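PDB 3EHM: SusD homolog from Bacteroides thetaiotaomicron, which probably binds mucin O-glycans at the cell surface as a SusD-like lipoprotein, serving their uptake and use by this gut symbiont. Local coordinates for residues N76-W81 and D85-Y90; Q53-I58 and Y92-S97; F489-T494 and P500-I505. All blocks are in the same frame, centred on the assembly; numbering follows the deposited sequence.

The three contacts lie on one side of the chain's centre, and interactions 1 and 2 share helix 85-110. Interaction 1 pairs the loop after strand 67-69 with its first turn and a half, and interaction 2 sets helix 47-57 a little further along it; their centres are about 10 Å apart. The segments of interaction 1 come between those of interaction 2 along the chain, and Asn54 joins them by bonding to Glu78. Interaction 3 comes later, in loops flanking helix 495-498, its centre about 15 Å from interaction 1 and 17 Å from interaction 2. A hydrogen bond between Thr494 and Asp85, and packing of Phe491 on Tyr92, join segment 489-494 to helix 85-110.

Interaction 1 of 3, residues N76-W81 and D85-Y90; sequences NNEANW and DSRMNY
Arg87 meets Glu78 side-on, its NE and NH2 each taking one carboxylate oxygen in a two-pronged salt bridge. NH2 reaches OE2 of Glu78 at 2.6 Å in a nearly straight bond (167°) within the guanidinium plane; NE donates to the syn lone pair of Glu78 OE1 at 2.8 Å, somewhat tilted from that plane. The two flat groups are turned 30° from each other. Arg87 gets there by bending at both chi2 and chi3, which also lays its CG 3.8 Å from CB of Asn77. Glutamate suits the buried loop because its single charge is met by that of Arg87 through two bonds, one to each oxygen, while OE2 also accepts from Asn54 of helix 47-57.

This is the tight part. Toward Met88, a selenomethionine in the crystal, the fit is looser: its CE stands 4.1 Å from CB of Glu78, a purely apolar touch. Arg87 itself is only partly covered, in contrast to buried Glu78, and CD2 of Tyr90 sits over one face of the guanidinium, toward its rim. With an alanine at this position, the buried carboxylate would probably be left without its charged mate, Asn54 alone still bonding to OE2. Asn77 shapes that loop, its OD1 accepting from N of Ala79 at 2.9 Å. The arrangement is thus an Asx turn leading into a 3-10 turn, bridged to the N-terminal part of helix 85-110.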
ATOM      1  N   ASN A  76       8.288  21.860  -0.411  1.00 18.61           N
ATOM      2  CA  ASN A  76       7.824  22.046  -1.779  1.00 18.22           C
ATOM      3  C   ASN A  76       7.187  20.830  -2.452  1.00 18.24           C
ATOM      4  O   ASN A  76       6.852  20.898  -3.636  1.00 18.10           O
ATOM      5  CB  ASN A  76       8.981  22.545  -2.646  1.00 22.14           C
ATOM      6  CG  ASN A  76       9.403  23.957  -2.293  1.00 26.58           C
ATOM      7  OD1 ASN A  76      10.592  24.288  -2.328  1.00 30.79           O
ATOM      8  ND2 ASN A  76       8.431  24.802  -1.964  1.00 24.86           N
ATOM      9  N   ASN A  77       7.033  19.715  -1.738  1.00 15.51           N
ATOM     10  CA  ASN A  77       6.394  18.555  -2.358  1.00 14.76           C
ATOM     11  C   ASN A  77       5.482  17.758  -1.429  1.00 14.73           C
ATOM     12  O   ASN A  77       5.210  18.168  -0.295  1.00 14.58           O
ATOM     13  CB  ASN A  77       7.426  17.624  -3.028  1.00 15.22           C
ATOM     14  CG  ASN A  77       8.334  16.916  -2.037  1.00 13.38           C
ATOM     15  OD1 ASN A  77       8.002  16.755  -0.864  1.00 15.87           O
ATOM     16  ND2 ASN A  77       9.486  16.464  -2.522  1.00 15.75           N
ATOM     17  N   GLU A  78       5.002  16.621  -1.922  1.00 13.43           N
ATOM     18  CA  GLU A  78       4.074  15.772  -1.172  1.00 12.82           C
ATOM     19  C   GLU A  78       4.571  15.240   0.175  1.00 13.92           C
ATOM     20  O   GLU A  78       3.763  14.882   1.039  1.00 12.74           O
ATOM     21  CB  GLU A  78       3.628  14.589  -2.042  1.00 14.43           C
ATOM     22  CG  GLU A  78       4.730  13.578  -2.307  1.00 13.80           C
ATOM     23  CD  GLU A  78       5.519  13.870  -3.564  1.00 17.75           C
ATOM     24  OE1 GLU A  78       5.660  15.058  -3.935  1.00 16.11           O
ATOM     25  OE2 GLU A  78       6.015  12.903  -4.177  1.00 17.17           O
ATOM     26  N   ALA A  79       5.886  15.175   0.364  1.00 13.34           N
ATOM     27  CA  ALA A  79       6.423  14.668   1.630  1.00 14.11           C
ATOM     28  C   ALA A  79       5.869  15.486   2.789  1.00 14.08           C
ATOM     29  O   ALA A  79       5.598  14.957   3.870  1.00 13.18           O
ATOM     30  CB  ALA A  79       7.945  14.724   1.627  1.00 10.72           C
ATOM     31  N   ASN A  80       5.697  16.782   2.561  1.00 13.59           N
ATOM     32  CA  ASN A  80       5.162  17.648   3.596  1.00 13.72           C
ATOM     33  C   ASN A  80       3.774  18.161   3.242  1.00 13.25           C
ATOM     34  O   ASN A  80       3.371  19.260   3.626  1.00 11.25           O
ATOM     35  CB  ASN A  80       6.132  18.787   3.881  1.00 15.57           C
ATOM     36  CG  ASN A  80       7.347  18.312   4.647  1.00 16.39           C
ATOM     37  OD1 ASN A  80       7.469  18.541   5.853  1.00 18.45           O
ATOM     38  ND2 ASN A  80       8.242  17.617   3.956  1.00 11.89           N
ATOM     39  N   TRP A  81       3.066  17.332   2.484  1.00 13.55           N
ATOM     40  CA  TRP A  81       1.688  17.578   2.087  1.00 15.22           C
ATOM     41  C   TRP A  81       1.441  18.761   1.157  1.00 14.76           C
ATOM     42  O   TRP A  81       0.326  19.275   1.095  1.00 13.73           O
ATOM     43  CB  TRP A  81       0.824  17.728   3.347  1.00 15.95           C
ATOM     44  CG  TRP A  81       0.994  16.625   4.372  1.00 15.86           C
ATOM     45  CD1 TRP A  81       2.093  15.829   4.560  1.00 16.79           C
ATOM     46  CD2 TRP A  81       0.073  16.281   5.413  1.00 14.59           C
ATOM     47  NE1 TRP A  81       1.913  15.018   5.657  1.00 15.70           N
ATOM     48  CE2 TRP A  81       0.681  15.275   6.199  1.00 16.85           C
ATOM     49  CE3 TRP A  81      -1.207  16.727   5.761  1.00 16.17           C
ATOM     50  CZ2 TRP A  81       0.050  14.710   7.314  1.00 15.28           C
ATOM     51  CZ3 TRP A  81      -1.835  16.164   6.872  1.00 16.73           C
ATOM     52  CH2 TRP A  81      -1.203  15.165   7.632  1.00 15.24           C
ATOM     53  N   ASP A  85       1.333  21.190  -8.568  1.00 16.35           N
ATOM     54  CA  ASP A  85       0.901  20.780  -9.893  1.00 16.58           C
ATOM     55  C   ASP A  85       1.863  19.748 -10.490  1.00 16.92           C
ATOM     56  O   ASP A  85       1.437  18.707 -10.991  1.00 14.09           O
ATOM     57  CB  ASP A  85       0.821  22.002 -10.814  1.00 18.96           C
ATOM     58  CG  ASP A  85      -0.110  21.784 -11.987  1.00 21.99           C
ATOM     59  OD1 ASP A  85      -1.338  21.926 -11.805  1.00 22.97           O
ATOM     60  OD2 ASP A  85       0.384  21.460 -13.086  1.00 25.14           O
ATOM     61  N   SER A  86       3.160  20.034 -10.427  1.00 16.28           N
ATOM     62  CA  SER A  86       4.154  19.121 -10.982  1.00 18.18           C
ATOM     63  C   SER A  86       4.185  17.759 -10.288  1.00 15.98           C
ATOM     64  O   SER A  86       4.243  16.730 -10.955  1.00 14.29           O
ATOM     65  CB  SER A  86       5.550  19.748 -10.925  1.00 18.61           C
ATOM     66  OG  SER A  86       5.921  20.021  -9.589  1.00 24.59           O
ATOM     67  N   ARG A  87       4.136  17.745  -8.958  1.00 14.87           N
ATOM     68  CA  ARG A  87       4.176  16.475  -8.230  1.00 13.40           C
ATOM     69  C   ARG A  87       2.894  15.645  -8.341  1.00 13.92           C
ATOM     70  O   ARG A  87       2.950  14.414  -8.310  1.00 13.71           O
ATOM     71  CB  ARG A  87       4.518  16.713  -6.755  1.00 14.09           C
ATOM     72  CG  ARG A  87       5.918  17.293  -6.532  1.00 14.21           C
ATOM     73  CD  ARG A  87       7.031  16.370  -7.046  1.00 14.63           C
ATOM     74  NE  ARG A  87       7.134  15.129  -6.283  1.00 15.44           N
ATOM     75  CZ  ARG A  87       8.111  14.237  -6.424  1.00 17.84           C
ATOM     76  NH1 ARG A  87       9.083  14.445  -7.305  1.00 14.50           N
ATOM     77  NH2 ARG A  87       8.116  13.135  -5.684  1.00 17.40           N
HETATM   78  N   MSE A  88       1.744  16.308  -8.457  1.00 12.16           N
HETATM   79  CA  MSE A  88       0.475  15.595  -8.582  1.00 13.13           C
HETATM   80  C   MSE A  88       0.326  15.057 -10.001  1.00 12.50           C
HETATM   81  O   MSE A  88      -0.286  14.010 -10.223  1.00 12.50           O
HETATM   82  CB  MSE A  88      -0.699  16.513  -8.231  1.00 14.08           C
HETATM   83  CG  MSE A  88      -0.807  16.802  -6.745  1.00 13.69           C
HETATM   84 SE   MSE A  88      -0.944  15.158  -5.694  1.00 20.22          SE
HETATM   85  CE  MSE A  88       0.907  14.969  -5.152  1.00 13.22           C
ATOM     86  N   ASN A  89       0.878  15.780 -10.966  1.00 13.34           N
ATOM     87  CA  ASN A  89       0.845  15.326 -12.349  1.00 14.90           C
ATOM     88  C   ASN A  89       1.744  14.090 -12.403  1.00 14.68           C
ATOM     89  O   ASN A  89       1.449  13.101 -13.084  1.00 13.51           O
ATOM     90  CB  ASN A  89       1.394  16.415 -13.267  1.00 19.05           C
ATOM     91  CG  ASN A  89       1.669  15.912 -14.663  1.00 22.66           C
ATOM     92  OD1 ASN A  89       2.819  15.877 -15.109  1.00 26.45           O
ATOM     93  ND2 ASN A  89       0.618  15.513 -15.365  1.00 25.14           N
ATOM     94  N   TYR A  90       2.841  14.159 -11.658  1.00 14.35           N
ATOM     95  CA  TYR A  90       3.809  13.071 -11.584  1.00 14.08           C
ATOM     96  C   TYR A  90       3.132  11.850 -10.957  1.00 14.90           C
ATOM     97  O   TYR A  90       3.302  10.726 -11.428  1.00 14.60           O
ATOM     98  CB  TYR A  90       5.004  13.531 -10.745  1.00 14.86           C
ATOM     99  CG  TYR A  90       6.188  12.588 -10.690  1.00 14.38           C
ATOM    100  CD1 TYR A  90       6.603  11.874 -11.816  1.00 16.90           C
ATOM    101  CD2 TYR A  90       6.947  12.479  -9.526  1.00 16.79           C
ATOM    102  CE1 TYR A  90       7.754  11.074 -11.781  1.00 17.90           C
ATOM    103  CE2 TYR A  90       8.094  11.693  -9.480  1.00 17.90           C
ATOM    104  CZ  TYR A  90       8.495  10.994 -10.606  1.00 17.97           C
ATOM    105  OH  TYR A  90       9.648  10.238 -10.550  1.00 17.53           O
TER

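Interaction 2 of 3, residues Q53-I58 and Y92-S97; sequences QNTDLI and YQNFYS
Asn54 extends its amide with CG opposite the backbone N (chi1 179°), while Asn94 turns its CG beside its own backbone N, and between the two helices the amides meet. ND2 of Asn94 donates to OD1 of Asn54 at 2.9 Å, fairly straight at 160°. The acceptor lies in the amide plane of Asn94, yet the donor is tilted from the carbonyl plane of Asn54, and the two amide planes are steeply inclined to each other.

Beside this bond Thr55 is wedged against the second helix. Its CG2 comes within 3.4 Å of CB of Asn94, the side chains crossing at about a right angle, and lies over one face of the Phe95 ring, 4.0 Å from the centroid, as a CH-pi contact. CB of Thr55 touches the ring's far end, CZ, at 3.5 Å. A threonine fits because its methyl faces the ring while OG1 turns to OD1 of Asp56, whose carboxylate is also bridged to Arg135. Phe95 in turn packs on Val139 and Phe140 of helix 116-140.

The axes of the short helical segments 53-57 and 92-97 approach to 9.7 Å and are inclined at 74°, so the helices meet over a small patch. Within it Asn54 uses both ends of its amide, OD1 for Asn94 and ND2 for Glu78; the two bonds restrain the rotation of this buried amide and, with the Thr55 packing, are consistent with a specific fit between the two helices.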
ATOM      1  N   GLN A  53       9.557   6.953  -4.894  1.00 13.59           N
ATOM      2  CA  GLN A  53       9.563   7.961  -3.835  1.00 13.98           C
ATOM      3  C   GLN A  53       8.202   8.640  -3.814  1.00 14.22           C
ATOM      4  O   GLN A  53       7.588   8.831  -2.757  1.00 13.29           O
ATOM      5  CB  GLN A  53      10.629   9.023  -4.107  1.00 14.36           C
ATOM      6  CG  GLN A  53      11.961   8.776  -3.437  1.00 11.87           C
ATOM      7  CD  GLN A  53      12.856  10.000  -3.480  1.00 15.55           C
ATOM      8  OE1 GLN A  53      13.747  10.162  -2.644  1.00 19.06           O
ATOM      9  NE2 GLN A  53      12.628  10.867  -4.461  1.00 11.43           N
ATOM     10  N   ASN A  54       7.741   8.991  -5.008  1.00 14.05           N
ATOM     11  CA  ASN A  54       6.472   9.679  -5.215  1.00 14.60           C
ATOM     12  C   ASN A  54       5.259   8.851  -4.801  1.00 14.67           C
ATOM     13  O   ASN A  54       4.311   9.378  -4.217  1.00 14.36           O
ATOM     14  CB  ASN A  54       6.358  10.070  -6.696  1.00 14.66           C
ATOM     15  CG  ASN A  54       5.051  10.769  -7.025  1.00 16.36           C
ATOM     16  OD1 ASN A  54       4.320  10.348  -7.927  1.00 14.44           O
ATOM     17  ND2 ASN A  54       4.756  11.846  -6.308  1.00 16.70           N
ATOM     18  N   THR A  55       5.292   7.554  -5.085  1.00 14.36           N
ATOM     19  CA  THR A  55       4.163   6.688  -4.761  1.00 15.48           C
ATOM     20  C   THR A  55       4.199   6.047  -3.377  1.00 15.96           C
ATOM     21  O   THR A  55       3.178   5.987  -2.695  1.00 15.46           O
ATOM     22  CB  THR A  55       4.029   5.537  -5.786  1.00 16.07           C
ATOM     23  OG1 THR A  55       5.141   4.641  -5.649  1.00 13.30           O
ATOM     24  CG2 THR A  55       4.008   6.080  -7.206  1.00 17.06           C
ATOM     25  N   ASP A  56       5.377   5.584  -2.964  1.00 15.62           N
ATOM     26  CA  ASP A  56       5.514   4.872  -1.697  1.00 16.41           C
ATOM     27  C   ASP A  56       6.408   5.419  -0.584  1.00 15.46           C
ATOM     28  O   ASP A  56       5.993   5.503   0.573  1.00 16.36           O
ATOM     29  CB  ASP A  56       6.000   3.440  -1.980  1.00 17.46           C
ATOM     30  CG  ASP A  56       4.960   2.577  -2.680  1.00 21.14           C
ATOM     31  OD1 ASP A  56       4.435   2.966  -3.749  1.00 17.09           O
ATOM     32  OD2 ASP A  56       4.684   1.479  -2.154  1.00 25.33           O
ATOM     33  N   LEU A  57       7.637   5.775  -0.930  1.00 15.24           N
ATOM     34  CA  LEU A  57       8.616   6.191   0.063  1.00 14.39           C
ATOM     35  C   LEU A  57       8.507   7.512   0.813  1.00 14.92           C
ATOM     36  O   LEU A  57       8.526   7.512   2.041  1.00 14.57           O
ATOM     37  CB  LEU A  57      10.015   6.075  -0.541  1.00 13.45           C
ATOM     38  CG  LEU A  57      10.291   4.763  -1.281  1.00 15.14           C
ATOM     39  CD1 LEU A  57      11.773   4.698  -1.632  1.00 14.11           C
ATOM     40  CD2 LEU A  57       9.898   3.561  -0.420  1.00 14.39           C
ATOM     41  N   ILE A  58       8.411   8.635   0.110  1.00 12.87           N
ATOM     42  CA  ILE A  58       8.350   9.905   0.822  1.00 12.47           C
ATOM     43  C   ILE A  58       6.930  10.406   1.048  1.00 12.39           C
ATOM     44  O   ILE A  58       6.714  11.373   1.778  1.00 11.65           O
ATOM     45  CB  ILE A  58       9.189  10.990   0.105  1.00 11.78           C
ATOM     46  CG1 ILE A  58       8.459  11.516  -1.129  1.00 11.98           C
ATOM     47  CG2 ILE A  58      10.536  10.396  -0.307  1.00 11.45           C
ATOM     48  CD1 ILE A  58       9.180  12.677  -1.800  1.00 12.77           C
ATOM     49  N   TYR A  92      -0.112  11.190 -10.902  1.00 13.47           N
ATOM     50  CA  TYR A  92      -1.113  10.662 -11.821  1.00 14.27           C
ATOM     51  C   TYR A  92      -0.423   9.729 -12.814  1.00 12.37           C
ATOM     52  O   TYR A  92      -0.975   8.703 -13.206  1.00 12.64           O
ATOM     53  CB  TYR A  92      -1.803  11.799 -12.577  1.00 14.53           C
ATOM     54  CG  TYR A  92      -3.035  11.364 -13.345  1.00 16.99           C
ATOM     55  CD1 TYR A  92      -4.233  11.098 -12.687  1.00 19.00           C
ATOM     56  CD2 TYR A  92      -3.005  11.239 -14.731  1.00 20.27           C
ATOM     57  CE1 TYR A  92      -5.377  10.722 -13.395  1.00 21.49           C
ATOM     58  CE2 TYR A  92      -4.142  10.865 -15.450  1.00 20.94           C
ATOM     59  CZ  TYR A  92      -5.323  10.610 -14.777  1.00 21.86           C
ATOM     60  OH  TYR A  92      -6.454  10.255 -15.487  1.00 23.05           O
ATOM     61  N   GLN A  93       0.790  10.084 -13.223  1.00 12.73           N
ATOM     62  CA  GLN A  93       1.526   9.246 -14.161  1.00 13.08           C
ATOM     63  C   GLN A  93       1.919   7.921 -13.505  1.00 12.67           C
ATOM     64  O   GLN A  93       1.714   6.846 -14.073  1.00 10.88           O
ATOM     65  CB  GLN A  93       2.799   9.954 -14.644  1.00 16.36           C
ATOM     66  CG  GLN A  93       2.572  11.300 -15.323  1.00 20.60           C
ATOM     67  CD  GLN A  93       3.877  11.961 -15.749  1.00 23.92           C
ATOM     68  OE1 GLN A  93       4.893  11.868 -15.057  1.00 26.85           O
ATOM     69  NE2 GLN A  93       3.847  12.644 -16.885  1.00 26.69           N
ATOM     70  N   ASN A  94       2.485   8.008 -12.305  1.00 12.13           N
ATOM     71  CA  ASN A  94       2.948   6.826 -11.587  1.00 13.21           C
ATOM     72  C   ASN A  94       1.850   5.901 -11.074  1.00 12.57           C
ATOM     73  O   ASN A  94       2.085   4.707 -10.887  1.00 13.39           O
ATOM     74  CB  ASN A  94       3.867   7.243 -10.432  1.00 11.65           C
ATOM     75  CG  ASN A  94       5.127   7.940 -10.916  1.00 15.17           C
ATOM     76  OD1 ASN A  94       5.702   7.567 -11.944  1.00 13.97           O
ATOM     77  ND2 ASN A  94       5.571   8.946 -10.174  1.00 12.11           N
ATOM     78  N   PHE A  95       0.657   6.441 -10.847  1.00 12.91           N
ATOM     79  CA  PHE A  95      -0.451   5.627 -10.358  1.00 12.05           C
ATOM     80  C   PHE A  95      -1.445   5.220 -11.443  1.00 12.52           C
ATOM     81  O   PHE A  95      -2.100   4.187 -11.319  1.00 14.19           O
ATOM     82  CB  PHE A  95      -1.222   6.364  -9.251  1.00 12.28           C
ATOM     83  CG  PHE A  95      -0.570   6.306  -7.895  1.00 13.23           C
ATOM     84  CD1 PHE A  95      -0.157   7.473  -7.255  1.00 12.67           C
ATOM     85  CD2 PHE A  95      -0.394   5.087  -7.244  1.00 14.28           C
ATOM     86  CE1 PHE A  95       0.420   7.428  -5.984  1.00 14.07           C
ATOM     87  CE2 PHE A  95       0.182   5.030  -5.969  1.00 14.87           C
ATOM     88  CZ  PHE A  95       0.590   6.205  -5.338  1.00 12.47           C
ATOM     89  N   TYR A  96      -1.562   6.013 -12.507  1.00 12.40           N
ATOM     90  CA  TYR A  96      -2.546   5.701 -13.544  1.00 13.79           C
ATOM     91  C   TYR A  96      -2.120   5.701 -15.011  1.00 14.74           C
ATOM     92  O   TYR A  96      -2.263   4.687 -15.691  1.00 13.90           O
ATOM     93  CB  TYR A  96      -3.754   6.641 -13.403  1.00 15.65           C
ATOM     94  CG  TYR A  96      -4.847   6.436 -14.443  1.00 16.24           C
ATOM     95  CD1 TYR A  96      -5.852   5.486 -14.254  1.00 16.94           C
ATOM     96  CD2 TYR A  96      -4.864   7.185 -15.621  1.00 16.72           C
ATOM     97  CE1 TYR A  96      -6.855   5.287 -15.217  1.00 16.35           C
ATOM     98  CE2 TYR A  96      -5.854   6.992 -16.591  1.00 18.38           C
ATOM     99  CZ  TYR A  96      -6.846   6.042 -16.382  1.00 16.45           C
ATOM    100  OH  TYR A  96      -7.821   5.853 -17.339  1.00 15.08           O
ATOM    101  N   SER A  97      -1.611   6.828 -15.500  1.00 14.80           N
ATOM    102  CA  SER A  97      -1.264   6.941 -16.913  1.00 15.52           C
ATOM    103  C   SER A  97      -0.097   6.136 -17.475  1.00 15.89           C
ATOM    104  O   SER A  97      -0.161   5.713 -18.630  1.00 14.74           O
ATOM    105  CB  SER A  97      -1.103   8.420 -17.296  1.00 16.35           C
ATOM    106  OG  SER A  97       0.022   9.013 -16.673  1.00 21.27           O
TER

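Interaction 3 of 3, residues F489-T494 and P500-I505; sequences FRFAPT and PNMAEI
This is an apolar contact between two loop segments on either side of helix 495-498, towards the periphery of the chain, where buried Phe491 meets Met502 and Ile505. No hydrogen bond crosses it. CE of Met502, a selenomethionine in the crystal, approaches the ring obliquely at its attached end, 3.8 Å from CG of Phe491 and 4.2 Å from the centroid, an off-centre CH-pi contact. The long, flexible chain of Met502 runs extended through chi2 (-172°) and bends only at its last torsion, which carries the methyl to the ring. Along the CD2-CE2 side of the ring, CG2 of Ile505 lies 4.0 Å from CE2 of Phe491, the two side chains crossing at about a right angle.

A turn brings these two partners together, N of Ile505 bonding to O of Met502 at 2.9 Å just where helix 505-509 begins. Around them, Phe491 stacks with Phe140 of helix 116-140, and both Met502 and Ile505 rest on Phe157 and Tyr496. Aromatic, methionine and branched aliphatic side chains suit such a site, as none brings a polar atom needing a partner. With dispersion and exclusion of water as its forces, the contact probably depends on shape more than on direction.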
ATOM      1  N   PHE A 489      -4.643  12.289  -2.410  1.00 14.17           N
ATOM      2  CA  PHE A 489      -3.804  13.175  -3.205  1.00 14.36           C
ATOM      3  C   PHE A 489      -4.841  13.991  -3.972  1.00 13.72           C
ATOM      4  O   PHE A 489      -5.975  13.541  -4.131  1.00 13.57           O
ATOM      5  CB  PHE A 489      -2.963  12.387  -4.223  1.00 13.12           C
ATOM      6  CG  PHE A 489      -1.563  12.072  -3.767  1.00 14.78           C
ATOM      7  CD1 PHE A 489      -1.113  12.454  -2.506  1.00 14.73           C
ATOM      8  CD2 PHE A 489      -0.690  11.385  -4.610  1.00 15.26           C
ATOM      9  CE1 PHE A 489       0.187  12.153  -2.090  1.00 17.34           C
ATOM     10  CE2 PHE A 489       0.611  11.080  -4.201  1.00 16.19           C
ATOM     11  CZ  PHE A 489       1.047  11.468  -2.937  1.00 15.86           C
ATOM     12  N   ARG A 490      -4.478  15.182  -4.435  1.00 13.94           N
ATOM     13  CA  ARG A 490      -5.417  15.977  -5.217  1.00 13.56           C
ATOM     14  C   ARG A 490      -4.880  15.971  -6.642  1.00 14.56           C
ATOM     15  O   ARG A 490      -3.681  15.786  -6.851  1.00 13.70           O
ATOM     16  CB  ARG A 490      -5.499  17.424  -4.709  1.00 14.68           C
ATOM     17  CG  ARG A 490      -4.274  18.270  -5.036  1.00 16.59           C
ATOM     18  CD  ARG A 490      -4.543  19.760  -4.879  1.00 16.23           C
ATOM     19  NE  ARG A 490      -3.361  20.543  -5.232  1.00 18.00           N
ATOM     20  CZ  ARG A 490      -3.369  21.847  -5.485  1.00 18.57           C
ATOM     21  NH1 ARG A 490      -4.502  22.534  -5.422  1.00 18.12           N
ATOM     22  NH2 ARG A 490      -2.239  22.462  -5.816  1.00 15.93           N
ATOM     23  N   PHE A 491      -5.757  16.150  -7.619  1.00 14.58           N
ATOM     24  CA  PHE A 491      -5.315  16.190  -9.006  1.00 15.19           C
ATOM     25  C   PHE A 491      -4.604  17.515  -9.231  1.00 15.52           C
ATOM     26  O   PHE A 491      -4.810  18.474  -8.482  1.00 15.40           O
ATOM     27  CB  PHE A 491      -6.509  16.077  -9.954  1.00 16.39           C
ATOM     28  CG  PHE A 491      -7.168  14.733  -9.932  1.00 15.76           C
ATOM     29  CD1 PHE A 491      -6.582  13.648 -10.569  1.00 16.91           C
ATOM     30  CD2 PHE A 491      -8.355  14.538  -9.234  1.00 16.56           C
ATOM     31  CE1 PHE A 491      -7.167  12.385 -10.511  1.00 15.13           C
ATOM     32  CE2 PHE A 491      -8.948  13.278  -9.171  1.00 15.07           C
ATOM     33  CZ  PHE A 491      -8.351  12.202  -9.809  1.00 15.69           C
ATOM     34  N   ALA A 492      -3.756  17.559 -10.251  1.00 15.34           N
ATOM     35  CA  ALA A 492      -3.033  18.776 -10.589  1.00 17.66           C
ATOM     36  C   ALA A 492      -4.051  19.758 -11.168  1.00 19.74           C
ATOM     37  O   ALA A 492      -4.732  19.447 -12.144  1.00 19.24           O
ATOM     38  CB  ALA A 492      -1.948  18.464 -11.617  1.00 18.20           C
ATOM     39  N   PRO A 493      -4.183  20.952 -10.562  1.00 21.43           N
ATOM     40  CA  PRO A 493      -5.135  21.955 -11.045  1.00 21.89           C
ATOM     41  C   PRO A 493      -5.096  22.182 -12.559  1.00 23.00           C
ATOM     42  O   PRO A 493      -6.139  22.247 -13.208  1.00 21.04           O
ATOM     43  CB  PRO A 493      -4.739  23.203 -10.257  1.00 23.10           C
ATOM     44  CG  PRO A 493      -4.319  22.628  -8.943  1.00 22.84           C
ATOM     45  CD  PRO A 493      -3.470  21.438  -9.366  1.00 20.37           C
ATOM     46  N   THR A 494      -3.895  22.287 -13.124  1.00 23.82           N
ATOM     47  CA  THR A 494      -3.768  22.523 -14.556  1.00 24.51           C
ATOM     48  C   THR A 494      -4.310  21.387 -15.410  1.00 24.78           C
ATOM     49  O   THR A 494      -4.607  21.591 -16.582  1.00 25.10           O
ATOM     50  CB  THR A 494      -2.307  22.780 -14.975  1.00 25.39           C
ATOM     51  OG1 THR A 494      -1.536  21.587 -14.789  1.00 26.63           O
ATOM     52  CG2 THR A 494      -1.708  23.915 -14.156  1.00 25.54           C
ATOM     53  N   PRO A 500     -11.982  18.724 -20.130  1.00 25.37           N
ATOM     54  CA  PRO A 500     -13.210  19.329 -19.603  1.00 25.42           C
ATOM     55  C   PRO A 500     -14.112  18.411 -18.775  1.00 25.05           C
ATOM     56  O   PRO A 500     -15.037  18.881 -18.118  1.00 24.86           O
ATOM     57  CB  PRO A 500     -13.902  19.862 -20.863  1.00 25.86           C
ATOM     58  CG  PRO A 500     -13.429  18.931 -21.935  1.00 25.24           C
ATOM     59  CD  PRO A 500     -11.962  18.784 -21.603  1.00 25.74           C
ATOM     60  N   ASN A 501     -13.859  17.105 -18.800  1.00 24.89           N
ATOM     61  CA  ASN A 501     -14.684  16.195 -18.012  1.00 25.76           C
ATOM     62  C   ASN A 501     -14.244  16.166 -16.554  1.00 25.08           C
ATOM     63  O   ASN A 501     -14.941  15.622 -15.695  1.00 26.19           O
ATOM     64  CB  ASN A 501     -14.647  14.778 -18.590  1.00 26.10           C
ATOM     65  CG  ASN A 501     -15.674  14.571 -19.687  1.00 28.06           C
ATOM     66  OD1 ASN A 501     -16.848  14.899 -19.517  1.00 29.66           O
ATOM     67  ND2 ASN A 501     -15.242  14.018 -20.813  1.00 28.50           N
HETATM   68  N   MSE A 502     -13.089  16.760 -16.273  1.00 23.60           N
HETATM   69  CA  MSE A 502     -12.576  16.792 -14.911  1.00 23.58           C
HETATM   70  C   MSE A 502     -13.300  17.807 -14.039  1.00 22.77           C
HETATM   71  O   MSE A 502     -13.230  17.742 -12.815  1.00 22.60           O
HETATM   72  CB  MSE A 502     -11.074  17.087 -14.918  1.00 25.86           C
HETATM   73  CG  MSE A 502     -10.247  15.943 -15.491  1.00 27.52           C
HETATM   74 SE   MSE A 502      -8.347  16.191 -15.284  1.00 35.08          SE
HETATM   75  CE  MSE A 502      -8.170  15.445 -13.504  1.00 31.51           C
ATOM     76  N   ALA A 503     -14.005  18.740 -14.671  1.00 21.66           N
ATOM     77  CA  ALA A 503     -14.737  19.766 -13.934  1.00 21.74           C
ATOM     78  C   ALA A 503     -15.743  19.134 -12.977  1.00 20.99           C
ATOM     79  O   ALA A 503     -16.187  19.756 -12.017  1.00 21.67           O
ATOM     80  CB  ALA A 503     -15.457  20.692 -14.913  1.00 22.55           C
ATOM     81  N   GLU A 504     -16.092  17.884 -13.253  1.00 21.45           N
ATOM     82  CA  GLU A 504     -17.054  17.139 -12.452  1.00 21.89           C
ATOM     83  C   GLU A 504     -16.454  16.478 -11.202  1.00 21.22           C
ATOM     84  O   GLU A 504     -17.189  16.027 -10.322  1.00 21.35           O
ATOM     85  CB  GLU A 504     -17.709  16.088 -13.357  1.00 23.94           C
ATOM     86  CG  GLU A 504     -18.295  14.885 -12.661  1.00 28.06           C
ATOM     87  CD  GLU A 504     -18.963  13.930 -13.631  1.00 29.38           C
ATOM     88  OE1 GLU A 504     -18.324  13.546 -14.641  1.00 28.87           O
ATOM     89  OE2 GLU A 504     -20.130  13.562 -13.375  1.00 31.52           O
ATOM     90  N   ILE A 505     -15.126  16.443 -11.119  1.00 20.36           N
ATOM     91  CA  ILE A 505     -14.429  15.812  -9.993  1.00 20.13           C
ATOM     92  C   ILE A 505     -14.922  16.175  -8.594  1.00 19.06           C
ATOM     93  O   ILE A 505     -15.200  15.287  -7.787  1.00 20.80           O
ATOM     94  CB  ILE A 505     -12.902  16.076 -10.071  1.00 21.20           C
ATOM     95  CG1 ILE A 505     -12.322  15.371 -11.296  1.00 21.87           C
ATOM     96  CG2 ILE A 505     -12.207  15.578  -8.802  1.00 17.93           C
ATOM     97  CD1 ILE A 505     -12.506  13.876 -11.278  1.00 25.10           C
TER